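Long-range contacts in Afp1 (PDB 6RBN), which probably builds the inner tube of a contractile injection system, the anti-feeding prophage, by stacking as a helical assembly within its contractile sheath: residues E26-T31 and L66-F71; Q60-T65 and D142-Q147; N87-K92 and N114-S119. All blocks are in the same frame, centred on the assembly; numbering follows the deposited sequence.

Contact 1: E26-T31 and L66-F71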
loop_
_atom_site.group_PDB
_atom_site.type_symbol
_atom_site.label_atom_id
_atom_site.label_comp_id
_atom_site.label_asym_id
_atom_site.label_seq_id
_atom_site.Cartn_x
_atom_site.Cartn_y
_atom_site.Cartn_z
ATOM N N GLU A 26 29.737 -39.669 29.184
ATOM C CA GLU A 26 29.794 -38.222 29.072
ATOM C C GLU A 26 28.576 -37.736 28.306
ATOM O O GLU A 26 28.013 -38.453 27.478
ATOM C CB GLU A 26 31.067 -37.762 28.354
ATOM C CG GLU A 26 32.346 -38.059 29.102
ATOM C CD GLU A 26 33.573 -37.617 28.336
ATOM O OE1 GLU A 26 33.423 -37.181 27.176
ATOM O OE2 GLU A 26 34.688 -37.711 28.889
ATOM N N GLN A 27 28.173 -36.501 28.585
ATOM C CA GLN A 27 27.115 -35.863 27.824
ATOM C C GLN A 27 27.718 -35.013 26.718
ATOM O O GLN A 27 28.599 -34.186 26.962
ATOM C CB GLN A 27 26.224 -35.004 28.718
ATOM C CG GLN A 27 25.390 -35.805 29.687
ATOM C CD GLN A 27 24.456 -34.938 30.497
ATOM O OE1 GLN A 27 24.448 -33.715 30.358
ATOM N NE2 GLN A 27 23.660 -35.566 31.352
ATOM N N VAL A 28 27.238 -35.231 25.499
ATOM C CA VAL A 28 27.734 -34.522 24.327
ATOM C C VAL A 28 26.563 -33.749 23.728
ATOM O O VAL A 28 25.478 -34.319 23.552
ATOM C CB VAL A 28 28.355 -35.493 23.311
ATOM C CG1 VAL A 28 28.818 -34.754 22.075
ATOM C CG2 VAL A 28 29.509 -36.252 23.937
ATOM N N PRO A 29 26.716 -32.460 23.432
ATOM C CA PRO A 29 25.602 -31.691 22.865
ATOM C C PRO A 29 25.398 -32.017 21.391
ATOM O O PRO A 29 26.328 -31.928 20.589
ATOM C CB PRO A 29 26.047 -30.238 23.048
ATOM C CG PRO A 29 27.094 -30.289 24.102
ATOM C CD PRO A 29 27.803 -31.580 23.884
ATOM N N PHE A 30 24.170 -32.381 21.036
ATOM C CA PHE A 30 23.813 -32.686 19.660
ATOM C C PHE A 30 22.666 -31.798 19.201
ATOM O O PHE A 30 21.916 -31.245 20.005
ATOM C CB PHE A 30 23.428 -34.159 19.495
ATOM C CG PHE A 30 24.590 -35.096 19.563
ATOM C CD1 PHE A 30 25.382 -35.310 18.455
ATOM C CD2 PHE A 30 24.898 -35.755 20.734
ATOM C CE1 PHE A 30 26.455 -36.168 18.512
ATOM C CE2 PHE A 30 25.968 -36.616 20.794
ATOM C CZ PHE A 30 26.746 -36.819 19.683
ATOM N N THR A 31 22.542 -31.673 17.883
ATOM C CA THR A 31 21.483 -30.894 17.260
ATOM C C THR A 31 20.281 -31.759 16.913
ATOM O O THR A 31 19.138 -31.384 17.185
ATOM C CB THR A 31 22.012 -30.213 16.001
ATOM O OG1 THR A 31 23.156 -29.433 16.341
ATOM C CG2 THR A 31 20.964 -29.299 15.404
ATOM N N LEU A 66 22.966 -39.260 14.751
ATOM C CA LEU A 66 23.245 -38.113 15.602
ATOM C C LEU A 66 24.020 -37.089 14.790
ATOM O O LEU A 66 24.862 -37.456 13.966
ATOM C CB LEU A 66 24.056 -38.517 16.833
ATOM C CG LEU A 66 23.438 -39.470 17.851
ATOM C CD1 LEU A 66 24.457 -39.833 18.905
ATOM C CD2 LEU A 66 22.233 -38.845 18.489
ATOM N N SER A 67 23.743 -35.809 15.008
ATOM C CA SER A 67 24.458 -34.770 14.282
ATOM C C SER A 67 24.718 -33.579 15.188
ATOM O O SER A 67 23.812 -33.121 15.888
ATOM C CB SER A 67 23.686 -34.327 13.038
ATOM O OG SER A 67 22.499 -33.658 13.393
ATOM N N LYS A 68 25.952 -33.084 15.169
ATOM C CA LYS A 68 26.343 -31.917 15.941
ATOM C C LYS A 68 27.286 -31.067 15.106
ATOM O O LYS A 68 27.695 -31.451 14.009
ATOM C CB LYS A 68 27.012 -32.306 17.259
ATOM C CG LYS A 68 28.350 -32.981 17.090
ATOM C CD LYS A 68 28.974 -33.252 18.433
ATOM C CE LYS A 68 29.404 -31.945 19.065
ATOM N NZ LYS A 68 30.134 -32.137 20.336
ATOM N N GLY A 69 27.646 -29.906 15.643
ATOM C CA GLY A 69 28.504 -28.984 14.934
ATOM C C GLY A 69 29.976 -29.244 15.165
ATOM O O GLY A 69 30.371 -30.019 16.031
ATOM N N VAL A 70 30.799 -28.576 14.365
ATOM C CA VAL A 70 32.250 -28.685 14.466
ATOM C C VAL A 70 32.760 -27.528 15.314
ATOM O O VAL A 70 32.493 -26.361 15.012
ATOM C CB VAL A 70 32.906 -28.690 13.079
ATOM C CG1 VAL A 70 34.413 -28.692 13.201
ATOM C CG2 VAL A 70 32.448 -29.888 12.292
ATOM N N PHE A 71 33.504 -27.850 16.360
ATOM C CA PHE A 71 33.988 -26.923 17.366
ATOM C C PHE A 71 35.509 -26.838 17.313
ATOM O O PHE A 71 36.168 -27.762 16.824
ATOM C CB PHE A 71 33.507 -27.389 18.748
ATOM C CG PHE A 71 32.047 -27.167 18.972
ATOM C CD1 PHE A 71 31.591 -25.969 19.485
ATOM C CD2 PHE A 71 31.122 -28.136 18.623
ATOM C CE1 PHE A 71 30.248 -25.757 19.685
ATOM C CE2 PHE A 71 29.775 -27.923 18.812
ATOM C CZ PHE A 71 29.337 -26.733 19.341
#
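Phe-30 stands between two side chains of residues 66-71. Its ring has Leu-66 over one face and the end of the Lys-68 chain well above the other. CB of Leu-66 lies 4.1 Å from the centroid of the Phe-30 ring, a CH-pi contact. CD1 of Leu-66 also sits above this face, offset toward the rim, where it meets CZ and CE2 of Phe-30. At the edge of the ring is the Ser-67 peptide, whose O is 3.7 Å from Phe-30 CD1.

Lys-68 approaches from the other side and at a slant. Its CB is 3.6 Å from Phe-30 CD1. CG and CD pass Phe-30 CE1. The bend about CG-CD (chi3 -70°) then places CE near the carbonyl O of Pro-29. The ammonium ends beside Val-28, with Lys-68 NZ 3.4 Å from Val-28 CG1, and the two side chains cross at about a right angle. NZ stays far from the Phe-30 ring, so any cation-pi attraction is weak.

One hydrogen bond ties the backbones. Thr-31 N donates to Ser-67 O at 2.8 Å, in the carbonyl plane. The Phe-30 ring also packs on Val-21 and Leu-23 of strand 19-23. Tyr-45 of a neighbouring subunit packs against Lys-68 and Phe-71.

Residues 26-31 carry the chain from strand 26-27 toward strand 32-34, which pairs antiparallel with strand 63-69. The Thr-31 bond lies just before that pairing. Phe-30 thus packs between strands 19-23 and 63-69 of the curled antiparallel sheet, consistent with the fold of a gp19-like tail tube protein.

Contact 2: Q60-T65 and D142-Q147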
loop_
_atom_site.group_PDB
_atom_site.type_symbol
_atom_site.label_atom_id
_atom_site.label_comp_id
_atom_site.label_asym_id
_atom_site.label_seq_id
_atom_site.Cartn_x
_atom_site.Cartn_y
_atom_site.Cartn_z
ATOM N N GLN A 60 14.814 -56.320 14.245
ATOM C CA GLN A 60 16.089 -56.013 13.622
ATOM C C GLN A 60 16.755 -54.811 14.280
ATOM O O GLN A 60 16.197 -54.152 15.157
ATOM C CB GLN A 60 15.934 -55.783 12.119
ATOM C CG GLN A 60 15.075 -54.617 11.704
ATOM C CD GLN A 60 13.661 -55.041 11.412
ATOM O OE1 GLN A 60 13.218 -56.092 11.856
ATOM N NE2 GLN A 60 12.957 -54.248 10.616
ATOM N N ALA A 61 17.974 -54.543 13.833
ATOM C CA ALA A 61 18.840 -53.596 14.509
ATOM C C ALA A 61 18.410 -52.161 14.218
ATOM O O ALA A 61 17.973 -51.857 13.105
ATOM C CB ALA A 61 20.281 -53.790 14.064
ATOM N N PRO A 62 18.520 -51.266 15.190
ATOM C CA PRO A 62 18.259 -49.852 14.927
ATOM C C PRO A 62 19.465 -49.157 14.317
ATOM O O PRO A 62 20.617 -49.471 14.617
ATOM C CB PRO A 62 17.945 -49.295 16.319
ATOM C CG PRO A 62 18.673 -50.185 17.236
ATOM C CD PRO A 62 18.639 -51.545 16.629
ATOM N N ASN A 63 19.176 -48.202 13.439
ATOM C CA ASN A 63 20.185 -47.349 12.823
ATOM C C ASN A 63 19.916 -45.922 13.274
ATOM O O ASN A 63 18.897 -45.332 12.907
ATOM C CB ASN A 63 20.159 -47.468 11.303
ATOM C CG ASN A 63 20.576 -48.838 10.826
ATOM O OD1 ASN A 63 19.776 -49.587 10.265
ATOM N ND2 ASN A 63 21.837 -49.177 11.046
ATOM N N ILE A 64 20.832 -45.371 14.060
ATOM C CA ILE A 64 20.610 -44.143 14.810
ATOM C C ILE A 64 21.508 -43.057 14.245
ATOM O O ILE A 64 22.707 -43.274 14.052
ATOM C CB ILE A 64 20.874 -44.378 16.305
ATOM C CG1 ILE A 64 19.883 -45.413 16.819
ATOM C CG2 ILE A 64 20.769 -43.094 17.098
ATOM C CD1 ILE A 64 20.240 -45.967 18.134
ATOM N N THR A 65 20.927 -41.892 13.976
ATOM C CA THR A 65 21.635 -40.762 13.395
ATOM C C THR A 65 21.739 -39.647 14.421
ATOM O O THR A 65 20.719 -39.150 14.904
ATOM C CB THR A 65 20.916 -40.263 12.142
ATOM O OG1 THR A 65 20.967 -41.267 11.122
ATOM C CG2 THR A 65 21.539 -38.980 11.645
ATOM N N ASP A 142 21.709 -52.552 18.967
ATOM C CA ASP A 142 21.041 -53.846 18.988
ATOM C C ASP A 142 19.637 -53.794 19.579
ATOM O O ASP A 142 18.778 -54.592 19.189
ATOM C CB ASP A 142 21.907 -54.857 19.733
ATOM C CG ASP A 142 22.395 -54.334 21.040
ATOM O OD1 ASP A 142 22.152 -53.144 21.302
ATOM O OD2 ASP A 142 23.028 -55.097 21.795
ATOM N N ARG A 143 19.379 -52.872 20.504
ATOM C CA ARG A 143 18.016 -52.672 20.973
ATOM C C ARG A 143 17.831 -51.229 21.414
ATOM O O ARG A 143 18.790 -50.521 21.716
ATOM C CB ARG A 143 17.648 -53.618 22.121
ATOM C CG ARG A 143 18.356 -53.325 23.410
ATOM C CD ARG A 143 17.986 -54.314 24.487
ATOM N NE ARG A 143 18.635 -53.982 25.751
ATOM C CZ ARG A 143 19.845 -54.404 26.103
ATOM N NH1 ARG A 143 20.358 -54.054 27.270
ATOM N NH2 ARG A 143 20.536 -55.192 25.290
ATOM N N VAL A 144 16.568 -50.805 21.425
ATOM C CA VAL A 144 16.152 -49.489 21.899
ATOM C C VAL A 144 15.017 -49.699 22.888
ATOM O O VAL A 144 13.989 -50.286 22.537
ATOM C CB VAL A 144 15.695 -48.573 20.750
ATOM C CG1 VAL A 144 15.080 -47.305 21.296
ATOM C CG2 VAL A 144 16.855 -48.225 19.846
ATOM N N THR A 145 15.202 -49.236 24.119
ATOM C CA THR A 145 14.168 -49.316 25.137
ATOM C C THR A 145 13.779 -47.917 25.591
ATOM O O THR A 145 14.533 -46.956 25.431
ATOM C CB THR A 145 14.618 -50.152 26.341
ATOM O OG1 THR A 145 15.780 -49.561 26.930
ATOM C CG2 THR A 145 14.933 -51.575 25.921
ATOM N N ILE A 146 12.581 -47.812 26.157
ATOM C CA ILE A 146 12.011 -46.546 26.600
ATOM C C ILE A 146 11.661 -46.680 28.072
ATOM O O ILE A 146 10.816 -47.507 28.435
ATOM C CB ILE A 146 10.756 -46.174 25.791
ATOM C CG1 ILE A 146 11.075 -46.059 24.305
ATOM C CG2 ILE A 146 10.158 -44.884 26.297
ATOM C CD1 ILE A 146 9.858 -45.956 23.434
ATOM N N GLN A 147 12.295 -45.879 28.920
ATOM C CA GLN A 147 11.852 -45.751 30.299
ATOM C C GLN A 147 11.198 -44.391 30.489
ATOM O O GLN A 147 11.650 -43.384 29.935
ATOM C CB GLN A 147 12.989 -45.964 31.309
ATOM C CG GLN A 147 14.092 -44.947 31.312
ATOM C CD GLN A 147 15.106 -45.198 32.398
ATOM O OE1 GLN A 147 14.971 -46.137 33.174
ATOM N NE2 GLN A 147 16.116 -44.349 32.472
#
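Pro-62 meets Val-144 and the backbone of Asp-142 with successive atoms of its ring. The ring starts at CB, which leaves the backbone toward residues 142-147 and lies 3.8 Å from Val-144 CG2. The next atom, CG, makes the closest approach, 3.7 Å from the same Val-144 methyl. The methyl therefore rests against the CB-CG side of the ring. CD closes the ring and meets a different partner. Pro-62 CD is 3.8 Å from Asp-142 C. It also lies near Arg-143 N. One proline thus spans the turn before strand 144-148 and the first residue of that strand.

The Pro-62 and Val-144 side chains slide past each other in opposite directions. With Val-144 CG1 anti to the backbone N (chi1 171°), CG2 lies beside that N, on the side where Pro-62 packs. The same CG2 has a looser neighbour in Ile-64 CD1, at 4.4 Å. No hydrogen bond joins the two segments, and the contact is apolar.

Polar groups beside it are tied in other ways. Asp-142 OD1 accepts a hydrogen bond from Asn-114 N and a weak one from Arg-143 N. Gln-147, further along, bonds to Lys-284 and Gln-281 of the neighbouring Afp2 chain.

The contact is buried near the middle of the subunit. Strands 134-140 and 144-148 both pair with strand 109-121, and strand 63-69 joins the first of them. Ala-141 of the connection to strand 144-148 touches Pro-62. Pro-62 and Val-144 therefore fill the corner where the chain leaves strand 134-140 and turns into strand 144-148.

Contact 3: N87-K92 and N114-S119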
loop_
_atom_site.group_PDB
_atom_site.type_symbol
_atom_site.label_atom_id
_atom_site.label_comp_id
_atom_site.label_asym_id
_atom_site.label_seq_id
_atom_site.Cartn_x
_atom_site.Cartn_y
_atom_site.Cartn_z
ATOM N N ASN A 87 37.565 -55.480 13.683
ATOM C CA ASN A 87 36.229 -55.670 14.229
ATOM C C ASN A 87 36.065 -54.998 15.580
ATOM O O ASN A 87 35.006 -55.118 16.202
ATOM C CB ASN A 87 35.862 -57.156 14.314
ATOM C CG ASN A 87 36.867 -57.981 15.085
ATOM O OD1 ASN A 87 37.877 -57.479 15.569
ATOM N ND2 ASN A 87 36.575 -59.265 15.223
ATOM N N GLN A 88 37.096 -54.313 16.054
ATOM C CA GLN A 88 37.184 -53.900 17.445
ATOM C C GLN A 88 36.794 -52.439 17.581
ATOM O O GLN A 88 37.321 -51.578 16.873
ATOM C CB GLN A 88 38.591 -54.127 17.989
ATOM C CG GLN A 88 38.975 -55.585 18.068
ATOM C CD GLN A 88 40.360 -55.792 18.618
ATOM O OE1 GLN A 88 41.074 -54.835 18.907
ATOM N NE2 GLN A 88 40.754 -57.046 18.765
ATOM N N VAL A 89 35.872 -52.169 18.500
ATOM C CA VAL A 89 35.353 -50.831 18.726
ATOM C C VAL A 89 34.863 -50.761 20.165
ATOM O O VAL A 89 34.308 -51.723 20.698
ATOM C CB VAL A 89 34.252 -50.490 17.685
ATOM C CG1 VAL A 89 33.131 -51.511 17.699
ATOM C CG2 VAL A 89 33.699 -49.088 17.895
ATOM N N GLU A 90 35.136 -49.637 20.819
ATOM C CA GLU A 90 34.572 -49.371 22.137
ATOM C C GLU A 90 33.093 -49.086 21.948
ATOM O O GLU A 90 32.707 -47.987 21.551
ATOM C CB GLU A 90 35.281 -48.201 22.807
ATOM C CG GLU A 90 36.738 -48.461 23.139
ATOM C CD GLU A 90 36.921 -49.485 24.242
ATOM O OE1 GLU A 90 36.068 -49.546 25.151
ATOM O OE2 GLU A 90 37.924 -50.230 24.201
ATOM N N LYS A 91 32.257 -50.083 22.210
ATOM C CA LYS A 91 30.820 -49.898 22.101
ATOM C C LYS A 91 30.295 -49.159 23.321
ATOM O O LYS A 91 30.666 -49.459 24.457
ATOM C CB LYS A 91 30.115 -51.242 21.952
ATOM C CG LYS A 91 30.379 -51.924 20.631
ATOM C CD LYS A 91 29.570 -53.192 20.495
ATOM C CE LYS A 91 29.822 -53.857 19.161
ATOM N NZ LYS A 91 29.014 -55.087 19.005
ATOM N N LYS A 92 29.425 -48.185 23.077
ATOM C CA LYS A 92 28.905 -47.314 24.113
ATOM C C LYS A 92 27.392 -47.428 24.166
ATOM O O LYS A 92 26.749 -47.833 23.195
ATOM C CB LYS A 92 29.298 -45.857 23.865
ATOM C CG LYS A 92 30.770 -45.561 24.040
ATOM C CD LYS A 92 31.053 -44.112 23.737
ATOM C CE LYS A 92 32.468 -43.728 24.106
ATOM N NZ LYS A 92 33.482 -44.413 23.273
ATOM N N ASN A 114 24.113 -51.062 22.810
ATOM C CA ASN A 114 25.512 -51.189 22.383
ATOM C C ASN A 114 25.660 -50.502 21.033
ATOM O O ASN A 114 25.502 -51.133 19.986
ATOM C CB ASN A 114 25.953 -52.642 22.313
ATOM C CG ASN A 114 26.155 -53.258 23.671
ATOM O OD1 ASN A 114 26.696 -52.628 24.577
ATOM N ND2 ASN A 114 25.733 -54.505 23.822
ATOM N N ALA A 115 25.989 -49.219 21.060
ATOM C CA ALA A 115 26.126 -48.435 19.846
ATOM C C ALA A 115 27.595 -48.277 19.485
ATOM O O ALA A 115 28.444 -48.104 20.359
ATOM C CB ALA A 115 25.473 -47.065 20.009
ATOM N N PHE A 116 27.886 -48.345 18.189
ATOM C CA PHE A 116 29.226 -48.118 17.677
ATOM C C PHE A 116 29.094 -47.403 16.342
ATOM O O PHE A 116 28.103 -47.611 15.634
ATOM C CB PHE A 116 30.015 -49.435 17.542
ATOM C CG PHE A 116 29.458 -50.405 16.537
ATOM C CD1 PHE A 116 28.479 -51.310 16.901
ATOM C CD2 PHE A 116 29.966 -50.457 15.250
ATOM C CE1 PHE A 116 27.983 -52.209 15.988
ATOM C CE2 PHE A 116 29.470 -51.352 14.339
ATOM C CZ PHE A 116 28.482 -52.230 14.710
ATOM N N PRO A 117 30.048 -46.548 15.978
ATOM C CA PRO A 117 29.888 -45.756 14.755
ATOM C C PRO A 117 30.157 -46.560 13.498
ATOM O O PRO A 117 31.063 -47.393 13.442
ATOM C CB PRO A 117 30.926 -44.643 14.924
ATOM C CG PRO A 117 31.954 -45.231 15.782
ATOM C CD PRO A 117 31.240 -46.128 16.735
ATOM N N THR A 118 29.348 -46.300 12.476
ATOM C CA THR A 118 29.568 -46.865 11.159
ATOM C C THR A 118 29.877 -45.822 10.100
ATOM O O THR A 118 30.410 -46.181 9.048
ATOM C CB THR A 118 28.351 -47.686 10.707
ATOM O OG1 THR A 118 27.203 -46.837 10.627
ATOM C CG2 THR A 118 28.069 -48.804 11.681
ATOM N N SER A 119 29.573 -44.549 10.343
ATOM C CA SER A 119 29.883 -43.507 9.378
ATOM C C SER A 119 30.040 -42.181 10.104
ATOM O O SER A 119 29.513 -41.988 11.198
ATOM C CB SER A 119 28.802 -43.394 8.302
ATOM O OG SER A 119 27.611 -42.860 8.835
#
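Lys-92 and Ala-115 exchange two backbone hydrogen bonds. Lys-92 N donates to Ala-115 O at 2.9 Å, with an N-H...O angle of 170°. Ala-115 N returns a bond to Lys-92 O at 2.7 Å. Both amides and both carbonyls of this antiparallel, hydrogen-bonded pair are thereby used. Ala-115 O has a further contact: the CA of Lys-91 lies 3.4 Å away, in a CA-H...O approach.

The carbonyl of Glu-90 is satisfied by the indole NE1 of Trp-80, and the same tryptophan forms a cation-pi contact with Lys-92. Lys-91 runs out extended beside Phe-116, pointing the same way. Its CE is 3.7 Å from Phe-116 CD1, oblique to the ring. The ammonium goes on to a neighbouring subunit, where NZ is hydrogen-bonded to Lys-54 O.

Val-89 adds an apolar contact to the same phenylalanine. Both its methyls press on CB of Phe-116, and the two side chains cross at about a right angle. Val-89 CG2 also reaches Pro-117 CD, at 4.0 Å. Further along, Thr-118 OG1 and Ser-119 OG both bond to Thr-138 OG1.

The bridge lies where strand 92-99 begins and strand 109-121 turns a corner at Asn-114. Ser-119 pairs antiparallel with a strand of the neighbouring subunit that also supplies Lys-54. Such a sheet running on between subunits is characteristic of the tubes built by gp19-like proteins.

How the contacts relate
Contact 2 is the buried one, close to the centre of the chain; contacts 1 and 3 are only partly buried and lie further out. Contacts 1 and 2 share strand 63-69, at its two ends, with centres about 19 Å apart. Contacts 2 and 3 touch directly through Asp-142 and Asn-114, and their strands 144-148 and 109-121 are neighbours in the sheet. The chemistry follows position. Contact 2 has no bond between its segments. Contacts 1 and 3 both set a phenylalanine beside backbone bonds, one in contact 1 and a reciprocal pair in contact 3. All three reach the same sheet and have one neighbouring subunit in common.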